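PDB 1HI9: D-aminopeptidase, which removes N-terminal residues from peptides containing D-amino acids, with two zinc ions per subunit, inside the central chamber of a homodecamer. Local coordinates for residues K2-V7 with E89-T94; K83-V88 with D253-Y258; L33-E38 with N64-E69; Y125-P130 with R216-I221. All blocks are in the same frame, centred on the assembly; numbering follows the deposited sequence.

Contact 1. Residues K2-V7 with E89-T94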
loop_
_atom_site.group_PDB
_atom_site.type_symbol
_atom_site.label_atom_id
_atom_site.label_comp_id
_atom_site.label_asym_id
_atom_site.label_seq_id
_atom_site.Cartn_x
_atom_site.Cartn_y
_atom_site.Cartn_z
ATOM N N LYS A 2 -4.890 51.106 -5.250
ATOM C CA LYS A 2 -4.533 49.727 -4.926
ATOM C C LYS A 2 -5.726 48.933 -4.404
ATOM O O LYS A 2 -6.440 49.376 -3.504
ATOM C CB LYS A 2 -3.414 49.695 -3.881
ATOM C CG LYS A 2 -2.098 50.262 -4.371
ATOM C CD LYS A 2 -1.083 50.398 -3.246
ATOM C CE LYS A 2 -0.604 49.059 -2.721
ATOM N NZ LYS A 2 0.436 49.264 -1.678
ATOM N N LEU A 3 -5.934 47.755 -4.978
ATOM C CA LEU A 3 -7.025 46.892 -4.568
ATOM C C LEU A 3 -6.463 45.576 -4.018
ATOM O O LEU A 3 -5.566 44.972 -4.607
ATOM C CB LEU A 3 -7.951 46.642 -5.761
ATOM C CG LEU A 3 -9.264 45.863 -5.597
ATOM C CD1 LEU A 3 -8.982 44.394 -5.687
ATOM C CD2 LEU A 3 -9.939 46.212 -4.280
ATOM N N TYR A 4 -6.979 45.156 -2.865
ATOM C CA TYR A 4 -6.548 43.919 -2.224
ATOM C C TYR A 4 -7.555 42.806 -2.467
ATOM O O TYR A 4 -8.762 43.004 -2.306
ATOM C CB TYR A 4 -6.415 44.103 -0.719
ATOM C CG TYR A 4 -5.918 42.858 -0.009
ATOM C CD1 TYR A 4 -4.552 42.543 0.011
ATOM C CD2 TYR A 4 -6.807 41.988 0.625
ATOM C CE1 TYR A 4 -4.084 41.391 0.651
ATOM C CE2 TYR A 4 -6.351 40.833 1.265
ATOM C CZ TYR A 4 -4.991 40.544 1.278
ATOM O OH TYR A 4 -4.529 39.428 1.942
ATOM N N MET A 5 -7.054 41.626 -2.821
ATOM C CA MET A 5 -7.919 40.480 -3.076
ATOM C C MET A 5 -7.560 39.255 -2.245
ATOM O O MET A 5 -6.409 38.831 -2.197
ATOM C CB MET A 5 -7.881 40.094 -4.556
ATOM C CG MET A 5 -8.883 40.826 -5.421
ATOM S SD MET A 5 -8.858 40.269 -7.143
ATOM C CE MET A 5 -9.475 38.615 -6.992
ATOM N N SER A 6 -8.562 38.697 -1.579
ATOM C CA SER A 6 -8.383 37.496 -0.782
ATOM C C SER A 6 -9.225 36.459 -1.495
ATOM O O SER A 6 -10.441 36.622 -1.616
ATOM C CB SER A 6 -8.898 37.695 0.637
ATOM O OG SER A 6 -8.823 36.483 1.368
ATOM N N VAL A 7 -8.585 35.398 -1.980
ATOM C CA VAL A 7 -9.315 34.365 -2.700
ATOM C C VAL A 7 -9.338 33.006 -2.007
ATOM O O VAL A 7 -8.296 32.378 -1.813
ATOM C CB VAL A 7 -8.741 34.157 -4.123
ATOM C CG1 VAL A 7 -9.699 33.303 -4.945
ATOM C CG2 VAL A 7 -8.505 35.500 -4.795
ATOM N N GLU A 89 -2.934 38.414 4.642
ATOM C CA GLU A 89 -1.525 38.745 4.518
ATOM C C GLU A 89 -1.321 39.748 3.379
ATOM O O GLU A 89 -1.857 39.581 2.279
ATOM C CB GLU A 89 -0.708 37.488 4.220
ATOM C CG GLU A 89 0.756 37.781 3.995
ATOM C CD GLU A 89 1.427 38.324 5.246
ATOM O OE1 GLU A 89 2.433 39.066 5.108
ATOM O OE2 GLU A 89 0.954 38.002 6.367
ATOM N N GLY A 90 -0.555 40.798 3.654
ATOM C CA GLY A 90 -0.284 41.800 2.640
ATOM C C GLY A 90 -1.234 42.984 2.627
ATOM O O GLY A 90 -1.022 43.947 1.893
ATOM N N LEU A 91 -2.279 42.923 3.438
ATOM C CA LEU A 91 -3.257 44.006 3.500
ATOM C C LEU A 91 -2.832 45.080 4.517
ATOM O O LEU A 91 -2.664 44.783 5.698
ATOM C CB LEU A 91 -4.626 43.433 3.896
ATOM C CG LEU A 91 -5.893 44.186 3.473
ATOM C CD1 LEU A 91 -7.119 43.496 4.047
ATOM C CD2 LEU A 91 -5.841 45.622 3.946
ATOM N N ASP A 92 -2.646 46.314 4.051
ATOM C CA ASP A 92 -2.274 47.427 4.927
ATOM C C ASP A 92 -3.169 48.637 4.634
ATOM O O ASP A 92 -4.105 48.536 3.841
ATOM C CB ASP A 92 -0.800 47.809 4.748
ATOM C CG ASP A 92 -0.465 48.194 3.322
ATOM O OD1 ASP A 92 -1.365 48.706 2.616
ATOM O OD2 ASP A 92 0.699 48.001 2.908
ATOM N N ASP A 93 -2.870 49.776 5.257
ATOM C CA ASP A 93 -3.674 50.986 5.076
ATOM C C ASP A 93 -3.462 51.720 3.755
ATOM O O ASP A 93 -4.046 52.773 3.525
ATOM C CB ASP A 93 -3.441 51.955 6.249
ATOM C CG ASP A 93 -2.029 52.527 6.277
ATOM O OD1 ASP A 93 -1.697 53.218 7.266
ATOM O OD2 ASP A 93 -1.254 52.296 5.319
ATOM N N THR A 94 -2.637 51.163 2.883
ATOM C CA THR A 94 -2.374 51.803 1.601
ATOM C C THR A 94 -3.328 51.312 0.511
ATOM O O THR A 94 -3.196 51.696 -0.647
ATOM C CB THR A 94 -0.932 51.539 1.134
ATOM O OG1 THR A 94 -0.828 50.198 0.641
ATOM C CG2 THR A 94 0.037 51.721 2.297
#
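The ring of Y4 lies flat against L91, whose CB sits 3.8 Å from the ring centroid and only 7° off its normal, a CH-pi contact over one face. CG and CD1 of L91 continue across the same face toward CD2 and CE2, the two side chains crossing at about a right angle. With CG anti to the backbone N (chi1 -178°), the tyrosine reaches out from strand 2-7 to the loop 89-94, and its OH gives a 2.7 Å hydrogen bond to E89 O. That carbonyl lies at the ring edge, in the ring plane, while the hydroxyl stands well above the carbonyl plane. A phenylalanine in place of Y4 would probably keep the CH-pi contact with L91 but leave E89 O without its hydroxyl donor. G90, with phi 93°, turns the chain between these two grips. At the start of the strand, K2 bends at chi3 and brings NZ within 2.8 Å of T94 OG1, a hydrogen bond; F95 adds a cation-pi contact to the lysine. D92 OD1 receives both T94 N, closing an Asx turn, and T94 OG1, so the T94 hydroxyl bridges K2 NZ and the D92 carboxylate. K2 NZ lies 4.7 Å from D92 OD1, so the opposite charges probably act on each other mainly through that hydroxyl, and the loop is held to the strand by an apolar face and two polar ends.

Contact 2. Residues K83-V88 with D253-Y258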
loop_
_atom_site.group_PDB
_atom_site.type_symbol
_atom_site.label_atom_id
_atom_site.label_comp_id
_atom_site.label_asym_id
_atom_site.label_seq_id
_atom_site.Cartn_x
_atom_site.Cartn_y
_atom_site.Cartn_z
ATOM N N LYS A 83 1.897 32.387 6.679
ATOM C CA LYS A 83 2.006 33.841 6.562
ATOM C C LYS A 83 1.487 34.463 7.857
ATOM O O LYS A 83 0.446 34.062 8.375
ATOM C CB LYS A 83 1.178 34.367 5.389
ATOM C CG LYS A 83 1.683 33.921 4.042
ATOM C CD LYS A 83 0.687 34.233 2.938
ATOM C CE LYS A 83 -0.622 33.491 3.157
ATOM N NZ LYS A 83 -1.389 33.398 1.896
ATOM N N PRO A 84 2.215 35.451 8.395
ATOM C CA PRO A 84 1.840 36.139 9.636
ATOM C C PRO A 84 0.333 36.435 9.766
ATOM O O PRO A 84 -0.241 36.280 10.852
ATOM C CB PRO A 84 2.691 37.403 9.588
ATOM C CG PRO A 84 3.945 36.913 8.932
ATOM C CD PRO A 84 3.422 36.053 7.801
ATOM N N PHE A 85 -0.308 36.846 8.671
ATOM C CA PHE A 85 -1.733 37.150 8.723
ATOM C C PHE A 85 -2.642 36.328 7.808
ATOM O O PHE A 85 -3.699 36.786 7.390
ATOM C CB PHE A 85 -1.971 38.660 8.531
ATOM C CG PHE A 85 -1.444 39.488 9.666
ATOM C CD1 PHE A 85 -0.141 39.982 9.639
ATOM C CD2 PHE A 85 -2.207 39.677 10.812
ATOM C CE1 PHE A 85 0.398 40.642 10.743
ATOM C CE2 PHE A 85 -1.680 40.334 11.917
ATOM C CZ PHE A 85 -0.375 40.815 11.886
ATOM N N SER A 86 -2.202 35.109 7.516
ATOM C CA SER A 86 -2.961 34.141 6.738
ATOM C C SER A 86 -3.781 34.705 5.581
ATOM O O SER A 86 -3.215 35.190 4.599
ATOM C CB SER A 86 -3.873 33.351 7.697
ATOM O OG SER A 86 -4.523 32.259 7.063
ATOM N N MET A 87 -5.107 34.622 5.699
ATOM C CA MET A 87 -6.021 35.100 4.670
ATOM C C MET A 87 -5.950 36.595 4.336
ATOM O O MET A 87 -6.394 37.005 3.265
ATOM C CB MET A 87 -7.456 34.724 5.043
ATOM C CG MET A 87 -7.659 33.236 5.211
ATOM S SD MET A 87 -9.384 32.757 5.463
ATOM C CE MET A 87 -10.005 32.823 3.805
ATOM N N VAL A 88 -5.410 37.410 5.239
ATOM C CA VAL A 88 -5.304 38.839 4.961
ATOM C C VAL A 88 -3.856 39.334 4.903
ATOM O O VAL A 88 -3.583 40.518 5.083
ATOM C CB VAL A 88 -6.122 39.696 5.982
ATOM C CG1 VAL A 88 -7.605 39.592 5.659
ATOM C CG2 VAL A 88 -5.862 39.226 7.414
ATOM N N ASP A 253 -5.152 44.266 20.373
ATOM C CA ASP A 253 -5.746 44.846 19.175
ATOM C C ASP A 253 -6.231 43.741 18.240
ATOM O O ASP A 253 -6.007 42.556 18.494
ATOM C CB ASP A 253 -4.737 45.718 18.443
ATOM C CG ASP A 253 -3.381 45.067 18.349
ATOM O OD1 ASP A 253 -2.594 45.179 19.310
ATOM O OD2 ASP A 253 -3.103 44.421 17.325
ATOM N N MET A 254 -6.891 44.130 17.153
ATOM C CA MET A 254 -7.417 43.151 16.207
ATOM C C MET A 254 -6.310 42.278 15.612
ATOM O O MET A 254 -6.513 41.090 15.373
ATOM C CB MET A 254 -8.183 43.861 15.088
ATOM C CG MET A 254 -9.029 42.939 14.214
ATOM S SD MET A 254 -10.224 41.965 15.157
ATOM C CE MET A 254 -10.056 40.359 14.305
ATOM N N LEU A 255 -5.141 42.865 15.378
ATOM C CA LEU A 255 -4.044 42.105 14.815
ATOM C C LEU A 255 -3.595 40.967 15.735
ATOM O O LEU A 255 -3.318 39.859 15.268
ATOM C CB LEU A 255 -2.863 43.017 14.491
ATOM C CG LEU A 255 -3.138 44.148 13.496
ATOM C CD1 LEU A 255 -1.811 44.702 13.011
ATOM C CD2 LEU A 255 -3.950 43.655 12.298
ATOM N N GLU A 256 -3.520 41.229 17.038
ATOM C CA GLU A 256 -3.114 40.194 17.976
ATOM C C GLU A 256 -4.233 39.158 18.085
ATOM O O GLU A 256 -3.987 37.955 18.250
ATOM C CB GLU A 256 -2.827 40.783 19.362
ATOM C CG GLU A 256 -1.922 39.901 20.205
ATOM C CD GLU A 256 -1.916 40.272 21.682
ATOM O OE1 GLU A 256 -0.904 39.975 22.365
ATOM O OE2 GLU A 256 -2.921 40.846 22.167
ATOM N N ALA A 257 -5.468 39.632 17.979
ATOM C CA ALA A 257 -6.626 38.753 18.068
ATOM C C ALA A 257 -6.620 37.785 16.890
ATOM O O ALA A 257 -6.955 36.612 17.045
ATOM C CB ALA A 257 -7.917 39.575 18.061
ATOM N N TYR A 258 -6.219 38.280 15.723
ATOM C CA TYR A 258 -6.190 37.445 14.536
ATOM C C TYR A 258 -5.159 36.343 14.695
ATOM O O TYR A 258 -5.446 35.164 14.473
ATOM C CB TYR A 258 -5.876 38.279 13.290
ATOM C CG TYR A 258 -6.176 37.546 12.000
ATOM C CD1 TYR A 258 -7.478 37.426 11.530
ATOM C CD2 TYR A 258 -5.161 36.939 11.274
ATOM C CE1 TYR A 258 -7.767 36.713 10.366
ATOM C CE2 TYR A 258 -5.434 36.225 10.112
ATOM C CZ TYR A 258 -6.741 36.117 9.665
ATOM O OH TYR A 258 -7.013 35.408 8.519
#
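Y258 pushes its ring in among F85, S86, M87 and V88, and V88 CG2 lies over one face, 4.2 Å from the ring centroid and offset toward the rim. Y258 CG is anti to the backbone N (chi1 -165°), which sends the ring out from the start of the second turn of helix 254-268 into the bend of the 83-88 loop. There Y258 CE2 comes within 3.3 Å of F85 O, whose hydrogen bond comes from V88 N, and S86 CB approaches the ring edge near its plane. The hydroxyl end reaches M87, with OH 3.6 Å from M87 CB, and is hydrogen-bonded to N137 OD1 on helix 133-143. With an alanine here, a gap would probably open beside V88 CG2 and N137 OD1 would lose its tyrosine partner. F85 makes the second half of the contact: its ring crosses L255 at about a right angle, CE2 meeting L255 CB at 3.9 Å, with L255 O at the ring edge. D253 caps the helix start, its OD2 accepting from E256 N at 3.2 Å, while K83 to S86 form a type I beta turn. M87, on the same loop, also packs on E133, a zinc ligand. The contact thus joins the loop between strands 76-80 and 97-103 to helix 254-268, with helix 133-143 packed against both M87 and Y258.

Contact 3. Residues L33-E38 with N64-E69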
loop_
_atom_site.group_PDB
_atom_site.type_symbol
_atom_site.label_atom_id
_atom_site.label_comp_id
_atom_site.label_asym_id
_atom_site.label_seq_id
_atom_site.Cartn_x
_atom_site.Cartn_y
_atom_site.Cartn_z
ATOM N N LEU A 33 -8.073 25.452 -11.490
ATOM C CA LEU A 33 -8.085 26.067 -12.802
ATOM C C LEU A 33 -9.250 27.052 -12.810
ATOM O O LEU A 33 -9.100 28.224 -13.166
ATOM C CB LEU A 33 -8.285 25.007 -13.884
ATOM C CG LEU A 33 -7.641 25.301 -15.248
ATOM C CD1 LEU A 33 -8.095 24.244 -16.239
ATOM C CD2 LEU A 33 -8.020 26.683 -15.748
ATOM N N ILE A 34 -10.416 26.572 -12.399
ATOM C CA ILE A 34 -11.605 27.417 -12.345
ATOM C C ILE A 34 -11.375 28.586 -11.378
ATOM O O ILE A 34 -11.751 29.724 -11.662
ATOM C CB ILE A 34 -12.825 26.582 -11.904
ATOM C CG1 ILE A 34 -13.076 25.492 -12.948
ATOM C CG2 ILE A 34 -14.057 27.476 -11.725
ATOM C CD1 ILE A 34 -14.029 24.401 -12.504
ATOM N N MET A 35 -10.741 28.294 -10.245
ATOM C CA MET A 35 -10.442 29.305 -9.235
ATOM C C MET A 35 -9.565 30.424 -9.792
ATOM O O MET A 35 -9.820 31.601 -9.559
ATOM C CB MET A 35 -9.726 28.664 -8.046
ATOM C CG MET A 35 -9.281 29.654 -6.976
ATOM S SD MET A 35 -8.310 28.855 -5.701
ATOM C CE MET A 35 -8.270 30.076 -4.432
ATOM N N THR A 36 -8.513 30.043 -10.510
ATOM C CA THR A 36 -7.611 31.020 -11.090
ATOM C C THR A 36 -8.354 31.879 -12.107
ATOM O O THR A 36 -8.216 33.102 -12.121
ATOM C CB THR A 36 -6.418 30.330 -11.762
ATOM O OG1 THR A 36 -5.687 29.600 -10.773
ATOM C CG2 THR A 36 -5.493 31.357 -12.412
ATOM N N GLU A 37 -9.165 31.245 -12.943
ATOM C CA GLU A 37 -9.909 31.992 -13.940
ATOM C C GLU A 37 -10.945 32.909 -13.314
ATOM O O GLU A 37 -11.155 34.021 -13.800
ATOM C CB GLU A 37 -10.547 31.031 -14.935
ATOM C CG GLU A 37 -9.489 30.316 -15.755
ATOM C CD GLU A 37 -10.065 29.410 -16.806
ATOM O OE1 GLU A 37 -10.897 28.540 -16.455
ATOM O OE2 GLU A 37 -9.680 29.567 -17.983
ATOM N N GLU A 38 -11.575 32.453 -12.234
ATOM C CA GLU A 38 -12.572 33.259 -11.540
ATOM C C GLU A 38 -11.921 34.543 -11.046
ATOM O O GLU A 38 -12.478 35.623 -11.193
ATOM C CB GLU A 38 -13.164 32.492 -10.350
ATOM C CG GLU A 38 -14.139 33.322 -9.517
ATOM C CD GLU A 38 -15.361 32.521 -9.062
ATOM O OE1 GLU A 38 -15.981 31.839 -9.900
ATOM O OE2 GLU A 38 -15.718 32.585 -7.870
ATOM N N ASN A 64 -1.563 27.472 -2.126
ATOM C CA ASN A 64 -0.717 27.293 -3.297
ATOM C C ASN A 64 -1.611 26.752 -4.420
ATOM O O ASN A 64 -1.186 25.950 -5.266
ATOM C CB ASN A 64 0.434 26.317 -2.993
ATOM C CG ASN A 64 -0.050 24.988 -2.429
ATOM O OD1 ASN A 64 -1.246 24.670 -2.477
ATOM N ND2 ASN A 64 0.883 24.193 -1.907
ATOM N N ASN A 65 -2.854 27.231 -4.416
ATOM C CA ASN A 65 -3.886 26.819 -5.369
ATOM C C ASN A 65 -3.922 27.658 -6.644
ATOM O O ASN A 65 -3.952 27.121 -7.753
ATOM C CB ASN A 65 -5.258 26.891 -4.694
ATOM C CG ASN A 65 -5.244 26.326 -3.298
ATOM O OD1 ASN A 65 -5.128 25.119 -3.119
ATOM N ND2 ASN A 65 -5.343 27.202 -2.291
ATOM N N LEU A 66 -3.950 28.977 -6.490
ATOM C CA LEU A 66 -3.962 29.849 -7.656
ATOM C C LEU A 66 -2.729 29.517 -8.491
ATOM O O LEU A 66 -1.628 29.388 -7.956
ATOM C CB LEU A 66 -3.943 31.313 -7.227
ATOM C CG LEU A 66 -5.246 31.793 -6.585
ATOM C CD1 LEU A 66 -5.068 33.198 -6.047
ATOM C CD2 LEU A 66 -6.368 31.738 -7.607
ATOM N N MET A 67 -2.916 29.371 -9.797
ATOM C CA MET A 67 -1.806 29.014 -10.678
ATOM C C MET A 67 -1.076 30.244 -11.181
ATOM O O MET A 67 -1.602 31.011 -11.985
ATOM C CB MET A 67 -2.322 28.167 -11.840
ATOM C CG MET A 67 -3.154 26.993 -11.366
ATOM S SD MET A 67 -3.460 25.769 -12.609
ATOM C CE MET A 67 -4.809 26.475 -13.524
ATOM N N VAL A 68 0.150 30.419 -10.705
ATOM C CA VAL A 68 0.945 31.584 -11.065
ATOM C C VAL A 68 1.154 31.745 -12.573
ATOM O O VAL A 68 1.250 32.863 -13.066
ATOM C CB VAL A 68 2.308 31.556 -10.332
ATOM C CG1 VAL A 68 3.160 30.412 -10.858
ATOM C CG2 VAL A 68 3.010 32.891 -10.502
ATOM N N GLU A 69 1.198 30.632 -13.300
ATOM C CA GLU A 69 1.396 30.689 -14.740
ATOM C C GLU A 69 0.133 31.042 -15.533
ATOM O O GLU A 69 0.198 31.270 -16.745
ATOM C CB GLU A 69 1.980 29.363 -15.260
ATOM C CG GLU A 69 1.157 28.120 -14.935
ATOM C CD GLU A 69 1.514 27.492 -13.595
ATOM O OE1 GLU A 69 2.289 26.500 -13.581
ATOM O OE2 GLU A 69 1.026 27.992 -12.554
#
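T36 receives the backbone N-H of M67 on its OG1 at 2.9 Å and 173°, a nearly straight bond that ties helix 28-48 to the loop following strand 53-58, in a subunit whose central sheet is mostly parallel with helices packed against it. Next to this bond, M35 runs extended from an anti first torsion (chi1 176°) across L66 at about a right angle, its CG 3.6 Å from L66 CD2. The sulfur goes on to N65, SD lying 3.8 Å from N65 CB. The T36 hydroxyl is itself bonded to R32 O, one turn earlier in the helix, so OG1 joins that carbonyl to the loop amide. Further out, N65 OD1 takes the hydroxyl of Y28 and its ND2 gives to D58 OD1 and to the backbone O of H60, a zinc ligand, while L66 N bonds D58 OD2. E69 OE2 forms a salt bridge with R30 of a neighbouring subunit, which also packs on M67. At the preceding turn of the helix, M67 bends at chi3 (-81°) and lays its methyl on the backbone, CE 3.4 Å from L33 CA and 3.5 Å from L33 CG.

Contact 4. Residues Y125-P130 with R216-I221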
loop_
_atom_site.group_PDB
_atom_site.type_symbol
_atom_site.label_atom_id
_atom_site.label_comp_id
_atom_site.label_asym_id
_atom_site.label_seq_id
_atom_site.Cartn_x
_atom_site.Cartn_y
_atom_site.Cartn_z
ATOM N N TYR A 125 -15.944 34.663 17.766
ATOM C CA TYR A 125 -16.589 35.828 18.359
ATOM C C TYR A 125 -15.593 36.963 18.583
ATOM O O TYR A 125 -14.484 36.769 19.097
ATOM C CB TYR A 125 -17.224 35.492 19.721
ATOM C CG TYR A 125 -18.405 34.547 19.706
ATOM C CD1 TYR A 125 -18.245 33.193 20.003
ATOM C CD2 TYR A 125 -19.686 35.010 19.402
ATOM C CE1 TYR A 125 -19.329 32.323 20.000
ATOM C CE2 TYR A 125 -20.779 34.152 19.393
ATOM C CZ TYR A 125 -20.591 32.805 19.695
ATOM O OH TYR A 125 -21.655 31.929 19.710
ATOM N N ILE A 126 -16.007 38.153 18.184
ATOM C CA ILE A 126 -15.214 39.347 18.390
ATOM C C ILE A 126 -16.134 40.231 19.221
ATOM O O ILE A 126 -17.038 40.871 18.682
ATOM C CB ILE A 126 -14.857 40.040 17.065
ATOM C CG1 ILE A 126 -13.862 39.187 16.288
ATOM C CG2 ILE A 126 -14.220 41.403 17.346
ATOM C CD1 ILE A 126 -12.538 38.976 17.029
ATOM N N ASN A 127 -15.911 40.226 20.536
ATOM C CA ASN A 127 -16.737 40.987 21.473
ATOM C C ASN A 127 -18.204 40.535 21.368
ATOM O O ASN A 127 -19.112 41.338 21.138
ATOM C CB ASN A 127 -16.618 42.492 21.195
ATOM C CG ASN A 127 -15.487 43.145 21.970
ATOM O OD1 ASN A 127 -14.395 42.589 22.092
ATOM N ND2 ASN A 127 -15.740 44.342 22.483
ATOM N N ASP A 128 -18.421 39.236 21.510
ATOM C CA ASP A 128 -19.767 38.670 21.460
ATOM C C ASP A 128 -20.478 38.687 20.110
ATOM O O ASP A 128 -21.613 38.226 20.003
ATOM C CB ASP A 128 -20.661 39.346 22.507
ATOM C CG ASP A 128 -20.179 39.095 23.932
ATOM O OD1 ASP A 128 -19.868 37.920 24.251
ATOM O OD2 ASP A 128 -20.117 40.062 24.725
ATOM N N ARG A 129 -19.836 39.215 19.075
ATOM C CA ARG A 129 -20.488 39.208 17.781
ATOM C C ARG A 129 -20.061 38.017 16.927
ATOM O O ARG A 129 -18.877 37.842 16.633
ATOM C CB ARG A 129 -20.216 40.491 17.006
ATOM C CG ARG A 129 -20.872 40.431 15.636
ATOM C CD ARG A 129 -21.063 41.778 15.005
ATOM N NE ARG A 129 -21.953 41.665 13.852
ATOM C CZ ARG A 129 -22.420 42.700 13.163
ATOM N NH1 ARG A 129 -22.080 43.939 13.510
ATOM N NH2 ARG A 129 -23.232 42.493 12.134
ATOM N N PRO A 130 -21.031 37.186 16.502
ATOM C CA PRO A 130 -20.785 36.001 15.678
ATOM C C PRO A 130 -20.143 36.336 14.337
ATOM O O PRO A 130 -20.678 37.142 13.579
ATOM C CB PRO A 130 -22.183 35.407 15.493
ATOM C CG PRO A 130 -22.908 35.842 16.712
ATOM C CD PRO A 130 -22.453 37.271 16.878
ATOM N N ARG A 216 -9.616 46.846 22.142
ATOM C CA ARG A 216 -9.029 45.675 22.793
ATOM C C ARG A 216 -10.042 44.552 22.688
ATOM O O ARG A 216 -10.667 44.164 23.672
ATOM C CB ARG A 216 -8.726 45.967 24.264
ATOM C CG ARG A 216 -7.635 47.007 24.486
ATOM C CD ARG A 216 -7.464 47.308 25.973
ATOM N NE ARG A 216 -7.164 46.099 26.748
ATOM C CZ ARG A 216 -6.029 45.412 26.657
ATOM N NH1 ARG A 216 -5.074 45.809 25.824
ATOM N NH2 ARG A 216 -5.847 44.328 27.400
ATOM N N PRO A 217 -10.205 44.009 21.480
ATOM C CA PRO A 217 -11.152 42.928 21.218
ATOM C C PRO A 217 -10.937 41.655 22.015
ATOM O O PRO A 217 -9.811 41.266 22.315
ATOM C CB PRO A 217 -11.010 42.707 19.714
ATOM C CG PRO A 217 -9.574 43.012 19.468
ATOM C CD PRO A 217 -9.353 44.257 20.301
ATOM N N VAL A 218 -12.045 41.026 22.371
ATOM C CA VAL A 218 -12.011 39.778 23.100
ATOM C C VAL A 218 -12.391 38.702 22.096
ATOM O O VAL A 218 -13.513 38.677 21.570
ATOM C CB VAL A 218 -13.023 39.759 24.262
ATOM C CG1 VAL A 218 -13.068 38.380 24.895
ATOM C CG2 VAL A 218 -12.639 40.801 25.303
ATOM N N LEU A 219 -11.437 37.820 21.818
ATOM C CA LEU A 219 -11.652 36.734 20.886
ATOM C C LEU A 219 -12.238 35.542 21.615
ATOM O O LEU A 219 -11.746 35.151 22.667
ATOM C CB LEU A 219 -10.326 36.326 20.238
ATOM C CG LEU A 219 -10.362 35.077 19.343
ATOM C CD1 LEU A 219 -11.367 35.285 18.220
ATOM C CD2 LEU A 219 -8.967 34.799 18.764
ATOM N N SER A 220 -13.304 34.981 21.067
ATOM C CA SER A 220 -13.929 33.807 21.653
ATOM C C SER A 220 -14.055 32.774 20.542
ATOM O O SER A 220 -14.476 33.089 19.426
ATOM C CB SER A 220 -15.318 34.135 22.219
ATOM O OG SER A 220 -15.221 34.787 23.471
ATOM N N ILE A 221 -13.664 31.546 20.847
ATOM C CA ILE A 221 -13.752 30.476 19.879
ATOM C C ILE A 221 -14.465 29.308 20.516
ATOM O O ILE A 221 -14.032 28.793 21.541
ATOM C CB ILE A 221 -12.361 29.985 19.424
ATOM C CG1 ILE A 221 -11.528 31.163 18.929
ATOM C CG2 ILE A 221 -12.520 28.930 18.327
ATOM C CD1 ILE A 221 -10.137 30.800 18.545
#
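N127 OD1 takes the backbone N-H of V218 at 2.8 Å, the donor lying nearly along the C=O axis, while N127 N gives a 3.0 Å bond back to V218 O. Beside them, Y125 and S220 form an antiparallel hydrogen-bonded pair, Y125 N to S220 O at 2.7 Å and S220 N to Y125 O at 2.9 Å. Y125 O also meets L219 CA at 3.3 Å, a CA-H...O contact at the adjoining non-hydrogen-bonded pair of I126 and L219. On the face carrying Y125 and S220 the two CB atoms are 3.4 Å apart, and Y125 CD1 comes within 3.8 Å of S220 CB, the ring being oblique to it. The face carrying I126 and L219 is apolar: L219 CG is anti to its backbone N (chi1 173°), which carries CD1 toward I126 CD1, 4.1 Å away. Just before the strand, P217 CB lies alongside I126 CG2. Beyond, M254 and M261 of helix 254-268 cover I126 and L219 respectively. N127 and D128 are the corners of a type I' turn from I126 to R129, giving a tight beta hairpin of strands 121-126 and 129-131 whose first strand pairs with 218-223 in the antiparallel sheet.

How the contacts relate
Contacts 1 and 2 share one loop: 83-88 runs directly into 89-94, and S6 OG, on strand 2-7, meets M87 O at 3.1 Å. Contact 3 meets contact 1 one residue further along, at the same C-terminal end of the strand, where M35 CE lies 3.5 Å from V7 O, just before the zinc ligand D8. Contact 2 continues into contact 4 through helix 254-268, with A257 O 3.2 Å from L219 CD2 and M254 CE 3.9 Å from I126 CD1. Contacts 3 and 4 are farthest apart, their centres about 33 Å from each other on opposite sides of the chain centre. The M87 side chain comes within about 4 Å of a zinc ion, that of N65 about 7 Å.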